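Local coordinates for putative two-component sensor histidine kinase protein (PDB 3HCY) that is the GAF domain of a probable sensor histidine kinase, which would use ATP to phosphorylate a protein histidine in two-component signalling, at residues Cys21-Leu27 with Lys107-Asp113; Tyr8-Asp13 with Val38-Gly42. All blocks are in the same frame, centred on the assembly; numbering follows the deposited sequence.

Contact 1: Cys21-Leu27 with Lys107-Asp113; sequences CDRASIL and KFMTYYD
Ser25 and Tyr111 reach each other diagonally on one face of an antiparallel strand pair, where OG of Ser25 and OH of Tyr111 share a hydrogen bond of 2.9 Å. With CG anti to its carbonyl carbon (chi1 -57°), Tyr111 lays its ring along the neighbouring strand, edge toward the Arg23-Ser25 backbone. On the same face Leu27 CD1 packs on Met109 CG at 3.7 Å. This buried half is closed by paired backbone bonds at Ser25-Met109 and Leu27-Lys107, the latter including a nearly straight Leu27 N to Lys107 O bond of 2.8 Å.

At the solvent end a classic beta bulge sets Asp22 and Arg23 against Tyr111; Tyr111 O takes Asp22 N at 3.0 Å and Arg23 N only weakly. Beyond it polar groups take over. Arg23 NE meets the syn lone pair of Asp113 OD1 at 2.8 Å in a salt bridge, Asp113 N binds Asp22 OD2, and a water spans Asp22 O and Asp113 OD2. Opposite Arg23 across the sheet, Cys21 CB makes a CH-pi contact over one face of the buried Tyr112 ring.

Strand 35-41 flanks Cys21-Leu27 and strand 92-99 flanks Lys107-Asp113, while Ile15 and Leu19 of helix 5-19 pack against Ala24, Phe108 and Thr110.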
ATOM      1  N   CYS A  21      10.179  -7.865   9.389  1.00 27.05           N
ATOM      2  CA  CYS A  21       9.723  -8.615  10.530  1.00 24.63           C
ATOM      3  C   CYS A  21       9.828 -10.072  10.109  1.00 22.40           C
ATOM      4  O   CYS A  21      10.262 -10.367   8.998  1.00 22.07           O
ATOM      5  CB  CYS A  21       8.272  -8.225  10.852  1.00 24.91           C
ATOM      6  SG  CYS A  21       7.124  -8.205   9.378  1.00 25.28           S
ATOM      7  N   ASP A  22       9.405 -10.976  10.978  1.00 19.72           N
ATOM      8  CA  ASP A  22       9.706 -12.382  10.828  1.00 17.99           C
ATOM      9  C   ASP A  22       8.648 -13.222  10.120  1.00 16.35           C
ATOM     10  O   ASP A  22       8.964 -14.263   9.516  1.00 13.13           O
ATOM     11  CB  ASP A  22       9.977 -12.930  12.224  1.00 18.04           C
ATOM     12  CG  ASP A  22      11.268 -12.431  12.764  1.00 19.37           C
ATOM     13  OD1 ASP A  22      12.104 -11.900  12.003  1.00 20.84           O
ATOM     14  OD2 ASP A  22      11.431 -12.580  13.996  1.00 22.76           O
ATOM     15  N   ARG A  23       7.399 -12.778  10.301  1.00 15.93           N
ATOM     16  CA  ARG A  23       6.209 -13.415   9.795  1.00 16.14           C
ATOM     17  C   ARG A  23       5.179 -12.307   9.774  1.00 16.28           C
ATOM     18  O   ARG A  23       5.361 -11.295  10.471  1.00 17.01           O
ATOM     19  CB  ARG A  23       5.700 -14.547  10.707  1.00 16.10           C
ATOM     20  CG  ARG A  23       6.702 -15.251  11.612  1.00 16.69           C
ATOM     21  CD  ARG A  23       5.978 -16.090  12.638  1.00 18.16           C
ATOM     22  NE  ARG A  23       6.851 -16.725  13.622  1.00 18.31           N
ATOM     23  CZ  ARG A  23       6.832 -18.031  13.929  1.00 19.96           C
ATOM     24  NH1 ARG A  23       5.977 -18.865  13.327  1.00 18.25           N
ATOM     25  NH2 ARG A  23       7.672 -18.527  14.858  1.00 19.81           N
ATOM     26  N   ALA A  24       4.125 -12.496   8.982  1.00 15.79           N
ATOM     27  CA  ALA A  24       3.046 -11.548   8.853  1.00 16.32           C
ATOM     28  C   ALA A  24       1.680 -12.249   8.454  1.00 17.57           C
ATOM     29  O   ALA A  24       1.648 -13.398   7.956  1.00 16.82           O
ATOM     30  CB  ALA A  24       3.437 -10.473   7.866  1.00 14.60           C
ATOM     31  N   SER A  25       0.551 -11.562   8.694  1.00 18.34           N
ATOM     32  CA  SER A  25      -0.755 -12.119   8.323  1.00 18.79           C
ATOM     33  C   SER A  25      -1.800 -11.048   8.060  1.00 18.86           C
ATOM     34  O   SER A  25      -1.633  -9.895   8.497  1.00 18.88           O
ATOM     35  CB  SER A  25      -1.247 -12.967   9.465  1.00 19.20           C
ATOM     36  OG  SER A  25      -1.317 -12.180  10.662  1.00 20.08           O
ATOM     37  N   ILE A  26      -2.888 -11.432   7.379  1.00 18.37           N
ATOM     38  CA  ILE A  26      -4.064 -10.541   7.231  1.00 17.78           C
ATOM     39  C   ILE A  26      -5.288 -11.289   7.732  1.00 18.30           C
ATOM     40  O   ILE A  26      -5.464 -12.469   7.401  1.00 18.09           O
ATOM     41  CB  ILE A  26      -4.310 -10.066   5.752  1.00 17.53           C
ATOM     42  CG1 ILE A  26      -3.016  -9.419   5.173  1.00 17.93           C
ATOM     43  CG2 ILE A  26      -5.531  -9.126   5.689  1.00 13.19           C
ATOM     44  CD1 ILE A  26      -2.785  -9.439   3.637  1.00 14.77           C
ATOM     45  N   LEU A  27      -6.123 -10.624   8.534  1.00 18.16           N
ATOM     46  CA  LEU A  27      -7.349 -11.245   8.997  1.00 18.01           C
ATOM     47  C   LEU A  27      -8.504 -10.273   8.735  1.00 17.80           C
ATOM     48  O   LEU A  27      -8.371  -9.048   8.832  1.00 17.04           O
ATOM     49  CB  LEU A  27      -7.262 -11.659  10.498  1.00 17.99           C
ATOM     50  CG  LEU A  27      -6.063 -12.484  11.047  1.00 18.49           C
ATOM     51  CD1 LEU A  27      -4.724 -11.668  11.061  1.00 20.43           C
ATOM     52  CD2 LEU A  27      -6.270 -13.086  12.428  1.00 12.18           C
ATOM     53  N   LYS A 107      -7.668  -6.773  10.229  1.00 21.73           N
ATOM     54  CA  LYS A 107      -6.418  -6.356  10.824  1.00 22.95           C
ATOM     55  C   LYS A 107      -5.311  -7.030  10.045  1.00 22.63           C
ATOM     56  O   LYS A 107      -5.566  -8.020   9.360  1.00 22.16           O
ATOM     57  CB  LYS A 107      -6.365  -6.724  12.332  1.00 23.67           C
ATOM     58  CG  LYS A 107      -6.150  -8.272  12.739  1.00 26.79           C
ATOM     59  CD  LYS A 107      -6.410  -8.466  14.304  1.00 29.99           C
ATOM     60  CE  LYS A 107      -5.789  -9.722  14.978  1.00 29.89           C
ATOM     61  NZ  LYS A 107      -6.025  -9.693  16.501  1.00 29.33           N
ATOM     62  N   PHE A 108      -4.109  -6.472  10.126  1.00 22.71           N
ATOM     63  CA  PHE A 108      -2.947  -7.183   9.630  1.00 24.05           C
ATOM     64  C   PHE A 108      -1.860  -7.090  10.683  1.00 23.17           C
ATOM     65  O   PHE A 108      -1.820  -6.132  11.456  1.00 22.95           O
ATOM     66  CB  PHE A 108      -2.497  -6.726   8.199  1.00 25.31           C
ATOM     67  CG  PHE A 108      -1.284  -5.809   8.172  1.00 27.14           C
ATOM     68  CD1 PHE A 108      -0.023  -6.312   8.305  1.00 30.78           C
ATOM     69  CD2 PHE A 108      -1.425  -4.463   7.999  1.00 28.26           C
ATOM     70  CE1 PHE A 108       1.074  -5.472   8.289  1.00 31.59           C
ATOM     71  CE2 PHE A 108      -0.345  -3.627   7.991  1.00 28.99           C
ATOM     72  CZ  PHE A 108       0.896  -4.122   8.149  1.00 30.00           C
ATOM     73  N   MET A 109      -1.037  -8.136  10.731  1.00 22.01           N
ATOM     74  CA  MET A 109      -0.212  -8.413  11.887  1.00 21.26           C
ATOM     75  C   MET A 109       1.206  -8.570  11.379  1.00 20.85           C
ATOM     76  O   MET A 109       1.448  -9.201  10.319  1.00 20.15           O
ATOM     77  CB  MET A 109      -0.630  -9.726  12.634  1.00 21.31           C
ATOM     78  CG  MET A 109      -2.109  -9.918  13.062  1.00 18.19           C
ATOM     79  SD  MET A 109      -2.491  -8.951  14.467  1.00 12.50           S
ATOM     80  CE  MET A 109      -1.016  -9.217  15.429  1.00 15.71           C
ATOM     81  N   THR A 110       2.129  -8.009  12.151  1.00 20.10           N
ATOM     82  CA  THR A 110       3.532  -8.308  11.989  1.00 20.08           C
ATOM     83  C   THR A 110       3.917  -9.066  13.238  1.00 20.11           C
ATOM     84  O   THR A 110       3.476  -8.726  14.313  1.00 20.21           O
ATOM     85  CB  THR A 110       4.332  -7.048  11.957  1.00 20.03           C
ATOM     86  OG1 THR A 110       3.930  -6.266  13.089  1.00 21.42           O
ATOM     87  CG2 THR A 110       4.084  -6.290  10.673  1.00 15.94           C
ATOM     88  N   TYR A 111       4.726 -10.093  13.074  1.00 20.45           N
ATOM     89  CA  TYR A 111       5.165 -10.954  14.160  1.00 20.79           C
ATOM     90  C   TYR A 111       6.692 -10.909  14.173  1.00 21.16           C
ATOM     91  O   TYR A 111       7.328 -10.793  13.110  1.00 20.99           O
ATOM     92  CB  TYR A 111       4.710 -12.389  13.917  1.00 20.46           C
ATOM     93  CG  TYR A 111       3.224 -12.560  13.748  1.00 22.23           C
ATOM     94  CD1 TYR A 111       2.376 -12.587  14.846  1.00 23.99           C
ATOM     95  CD2 TYR A 111       2.646 -12.733  12.487  1.00 25.16           C
ATOM     96  CE1 TYR A 111       0.983 -12.766  14.701  1.00 25.00           C
ATOM     97  CE2 TYR A 111       1.246 -12.913  12.342  1.00 24.32           C
ATOM     98  CZ  TYR A 111       0.447 -12.932  13.451  1.00 24.48           C
ATOM     99  OH  TYR A 111      -0.900 -13.078  13.344  1.00 27.48           O
ATOM    100  N   TYR A 112       7.273 -10.976  15.360  1.00 21.75           N
ATOM    101  CA  TYR A 112       8.718 -11.055  15.505  1.00 23.01           C
ATOM    102  C   TYR A 112       9.045 -12.186  16.463  1.00 24.00           C
ATOM    103  O   TYR A 112       8.464 -12.253  17.563  1.00 24.41           O
ATOM    104  CB  TYR A 112       9.278  -9.759  16.065  1.00 23.02           C
ATOM    105  CG  TYR A 112       9.106  -8.579  15.140  1.00 24.59           C
ATOM    106  CD1 TYR A 112      10.155  -8.132  14.348  1.00 24.55           C
ATOM    107  CD2 TYR A 112       7.891  -7.897  15.075  1.00 26.05           C
ATOM    108  CE1 TYR A 112      10.016  -7.042  13.539  1.00 25.89           C
ATOM    109  CE2 TYR A 112       7.736  -6.816  14.239  1.00 27.51           C
ATOM    110  CZ  TYR A 112       8.801  -6.387  13.477  1.00 28.52           C
ATOM    111  OH  TYR A 112       8.629  -5.296  12.629  1.00 33.59           O
ATOM    112  N   ASP A 113       9.954 -13.068  16.045  1.00 24.48           N
ATOM    113  CA  ASP A 113      10.330 -14.246  16.823  1.00 25.28           C
ATOM    114  C   ASP A 113      11.153 -13.911  18.121  1.00 25.83           C
ATOM    115  O   ASP A 113      11.356 -14.763  18.974  1.00 25.47           O
ATOM    116  CB  ASP A 113      11.166 -15.183  15.941  1.00 25.48           C
ATOM    117  CG  ASP A 113      10.415 -15.720  14.762  1.00 25.94           C
ATOM    118  OD1 ASP A 113       9.182 -15.824  14.898  1.00 26.64           O
ATOM    119  OD2 ASP A 113      11.076 -16.054  13.728  1.00 24.66           O
TER
HETATM  120  O   HOH W   1      10.014 -16.504  11.049  1.00  6.77           O

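Contact 2: Tyr8-Asp13 with Val38-Gly42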
ATOM      1  N   TYR A   8      -3.571  -9.654  -1.582  1.00 23.03           N
ATOM      2  CA  TYR A   8      -3.068 -10.120  -0.265  1.00 22.92           C
ATOM      3  C   TYR A   8      -1.589 -10.519  -0.335  1.00 23.18           C
ATOM      4  O   TYR A   8      -0.789 -10.072   0.477  1.00 23.48           O
ATOM      5  CB  TYR A   8      -3.871 -11.309   0.258  1.00 22.78           C
ATOM      6  CG  TYR A   8      -5.354 -11.065   0.539  1.00 21.65           C
ATOM      7  CD1 TYR A   8      -5.836  -9.836   0.937  1.00 21.49           C
ATOM      8  CD2 TYR A   8      -6.259 -12.100   0.435  1.00 20.64           C
ATOM      9  CE1 TYR A   8      -7.185  -9.646   1.193  1.00 19.41           C
ATOM     10  CE2 TYR A   8      -7.575 -11.925   0.694  1.00 19.38           C
ATOM     11  CZ  TYR A   8      -8.035 -10.708   1.082  1.00 19.57           C
ATOM     12  OH  TYR A   8      -9.370 -10.572   1.329  1.00 21.22           O
ATOM     13  N   GLU A   9      -1.230 -11.355  -1.304  1.00 22.88           N
ATOM     14  CA  GLU A   9       0.169 -11.719  -1.487  1.00 23.37           C
ATOM     15  C   GLU A   9       1.128 -10.502  -1.747  1.00 22.87           C
ATOM     16  O   GLU A   9       2.262 -10.463  -1.189  1.00 22.54           O
ATOM     17  CB  GLU A   9       0.316 -12.770  -2.601  1.00 23.43           C
ATOM     18  CG  GLU A   9      -0.276 -14.134  -2.329  1.00 25.75           C
ATOM     19  CD  GLU A   9       0.013 -14.731  -0.910  1.00 33.49           C
ATOM     20  OE1 GLU A   9       1.192 -14.964  -0.476  1.00 35.52           O
ATOM     21  OE2 GLU A   9      -0.993 -15.001  -0.199  1.00 39.27           O
ATOM     22  N   ALA A  10       0.671  -9.533  -2.559  1.00 21.33           N
ATOM     23  CA  ALA A  10       1.429  -8.287  -2.818  1.00 20.46           C
ATOM     24  C   ALA A  10       1.668  -7.534  -1.515  1.00 19.73           C
ATOM     25  O   ALA A  10       2.749  -6.894  -1.309  1.00 18.18           O
ATOM     26  CB  ALA A  10       0.650  -7.340  -3.852  1.00 19.47           C
ATOM     27  N   THR A  11       0.642  -7.571  -0.648  1.00 18.65           N
ATOM     28  CA  THR A  11       0.732  -6.811   0.575  1.00 18.63           C
ATOM     29  C   THR A  11       1.765  -7.479   1.450  1.00 19.31           C
ATOM     30  O   THR A  11       2.612  -6.835   2.056  1.00 20.39           O
ATOM     31  CB  THR A  11      -0.562  -6.750   1.341  1.00 18.39           C
ATOM     32  OG1 THR A  11      -1.582  -6.155   0.548  1.00 18.92           O
ATOM     33  CG2 THR A  11      -0.372  -5.925   2.513  1.00 15.83           C
ATOM     34  N   LEU A  12       1.681  -8.795   1.506  1.00 19.36           N
ATOM     35  CA  LEU A  12       2.611  -9.571   2.272  1.00 19.31           C
ATOM     36  C   LEU A  12       4.036  -9.315   1.701  1.00 20.09           C
ATOM     37  O   LEU A  12       5.025  -9.206   2.463  1.00 19.33           O
ATOM     38  CB  LEU A  12       2.189 -11.072   2.251  1.00 18.97           C
ATOM     39  CG  LEU A  12       0.858 -11.561   2.904  1.00 16.40           C
ATOM     40  CD1 LEU A  12       0.569 -13.039   2.644  1.00 11.63           C
ATOM     41  CD2 LEU A  12       0.718 -11.212   4.436  1.00 12.40           C
ATOM     42  N   ASP A  13       4.130  -9.202   0.373  1.00 20.40           N
ATOM     43  CA  ASP A  13       5.395  -8.805  -0.239  1.00 21.43           C
ATOM     44  C   ASP A  13       5.849  -7.425   0.253  1.00 21.59           C
ATOM     45  O   ASP A  13       7.014  -7.265   0.651  1.00 21.32           O
ATOM     46  CB  ASP A  13       5.341  -8.778  -1.760  1.00 20.99           C
ATOM     47  CG  ASP A  13       5.143 -10.129  -2.356  1.00 22.94           C
ATOM     48  OD1 ASP A  13       5.519 -11.160  -1.796  1.00 24.25           O
ATOM     49  OD2 ASP A  13       4.583 -10.193  -3.440  1.00 30.53           O
ATOM     50  N   VAL A  38      -7.004 -14.677   6.175  1.00 18.75           N
ATOM     51  CA  VAL A  38      -7.232 -14.758   4.741  1.00 17.55           C
ATOM     52  C   VAL A  38      -5.891 -14.878   4.003  1.00 17.46           C
ATOM     53  O   VAL A  38      -5.830 -15.173   2.795  1.00 16.43           O
ATOM     54  CB  VAL A  38      -7.951 -13.484   4.209  1.00 18.53           C
ATOM     55  CG1 VAL A  38      -9.122 -13.038   5.158  1.00 17.04           C
ATOM     56  CG2 VAL A  38      -6.950 -12.331   3.973  1.00 16.39           C
ATOM     57  N   ALA A  39      -4.791 -14.654   4.727  1.00 17.28           N
ATOM     58  CA  ALA A  39      -3.448 -14.807   4.143  1.00 17.11           C
ATOM     59  C   ALA A  39      -2.395 -14.728   5.207  1.00 16.45           C
ATOM     60  O   ALA A  39      -2.635 -14.079   6.248  1.00 16.57           O
ATOM     61  CB  ALA A  39      -3.177 -13.709   3.052  1.00 17.54           C
ATOM     62  N   ALA A  40      -1.228 -15.343   4.951  1.00 15.82           N
ATOM     63  CA  ALA A  40      -0.184 -15.406   5.981  1.00 16.00           C
ATOM     64  C   ALA A  40       1.138 -15.940   5.506  1.00 16.86           C
ATOM     65  O   ALA A  40       1.191 -16.721   4.580  1.00 17.42           O
ATOM     66  CB  ALA A  40      -0.683 -16.231   7.187  1.00 15.24           C
ATOM     67  N   ARG A  41       2.229 -15.493   6.126  1.00 18.36           N
ATOM     68  CA  ARG A  41       3.459 -16.291   6.156  1.00 19.41           C
ATOM     69  C   ARG A  41       4.310 -16.011   7.352  1.00 19.69           C
ATOM     70  O   ARG A  41       4.180 -14.954   7.897  1.00 21.33           O
ATOM     71  CB  ARG A  41       4.299 -15.999   4.926  1.00 19.91           C
ATOM     72  CG  ARG A  41       4.396 -14.618   4.419  1.00 20.30           C
ATOM     73  CD  ARG A  41       4.412 -14.726   2.838  1.00 26.82           C
ATOM     74  NE  ARG A  41       4.826 -13.519   2.083  1.00 29.65           N
ATOM     75  CZ  ARG A  41       4.418 -13.167   0.857  1.00 28.79           C
ATOM     76  NH1 ARG A  41       3.500 -13.840   0.187  1.00 29.51           N
ATOM     77  NH2 ARG A  41       4.901 -12.062   0.332  1.00 29.94           N
ATOM     78  N   GLY A  42       5.182 -16.884   7.823  1.00 19.90           N
ATOM     79  CA  GLY A  42       5.026 -18.284   7.961  1.00 20.45           C
ATOM     80  C   GLY A  42       4.467 -18.405   9.403  1.00 20.90           C
ATOM     81  O   GLY A  42       5.197 -18.500  10.364  1.00 20.67           O
TER
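Arg41 rises from the sheet edge to helix 5-19 and puts its guanidinium between two acids one helical turn apart. Glu9 OE1 forms a salt bridge with Arg41 NH1 at 2.7 Å, the carboxylate and guanidinium planes 51° apart. Asp13 OD1 is paired with Arg41 NH2, though their modelled separation is too short to be taken literally at this resolution. Between the two acids, Leu12 CB lies over the centre of the guanidinium, 3.4 Å from Arg41 CZ, so the cation has an aliphatic floor and carboxylates at its rim. Gln16 OE1 gives NH2 a further, weak acceptor. Asp13 is shared as well: its OD2 forms a salt bridge with Arg139 NE of the second subunit, extending the charge network across the dimer. Within the helix, Asp13 N is spent on Glu9 O at 2.7 Å and Leu12 N on Tyr8 O at 3.0 Å.

The other end is apolar. Val38 CG2 makes a CH-pi contact over one face of the Tyr8 ring, 3.5 Å from its centroid, and Ala39 CB touches both Tyr8 CB and Leu12 CD1.

The axis of segment 8-13 lies 34° from that of 39-41, the end of strand 35-41, which is an outermost strand of the sheet within this chain; strand 23-29 lies beside that strand, while helix 120-146 packs on Tyr8 and Thr11.

Contact 1 is the buried one, a strand pair inside the antiparallel GAF sheet; contact 2 lies nearer the surface, where helix 5-19 meets the edge strand. Their centres are 9 Å apart, and strand 23-29 joins them: one side pairs with Lys107-Asp113, the other with Val38-Gly42, where Ala24 N probably bonds to Arg41 O at 2.7 Å. Contact 1 is held chiefly by repeated backbone bonds, with its salt bridge across the strands confined to the Asp22-Arg23/Asp113 end. Contact 2 has no backbone ladder between its segments and relies on side chains, apolar at one end and ionic at the other. Only contact 2 touches the second subunit.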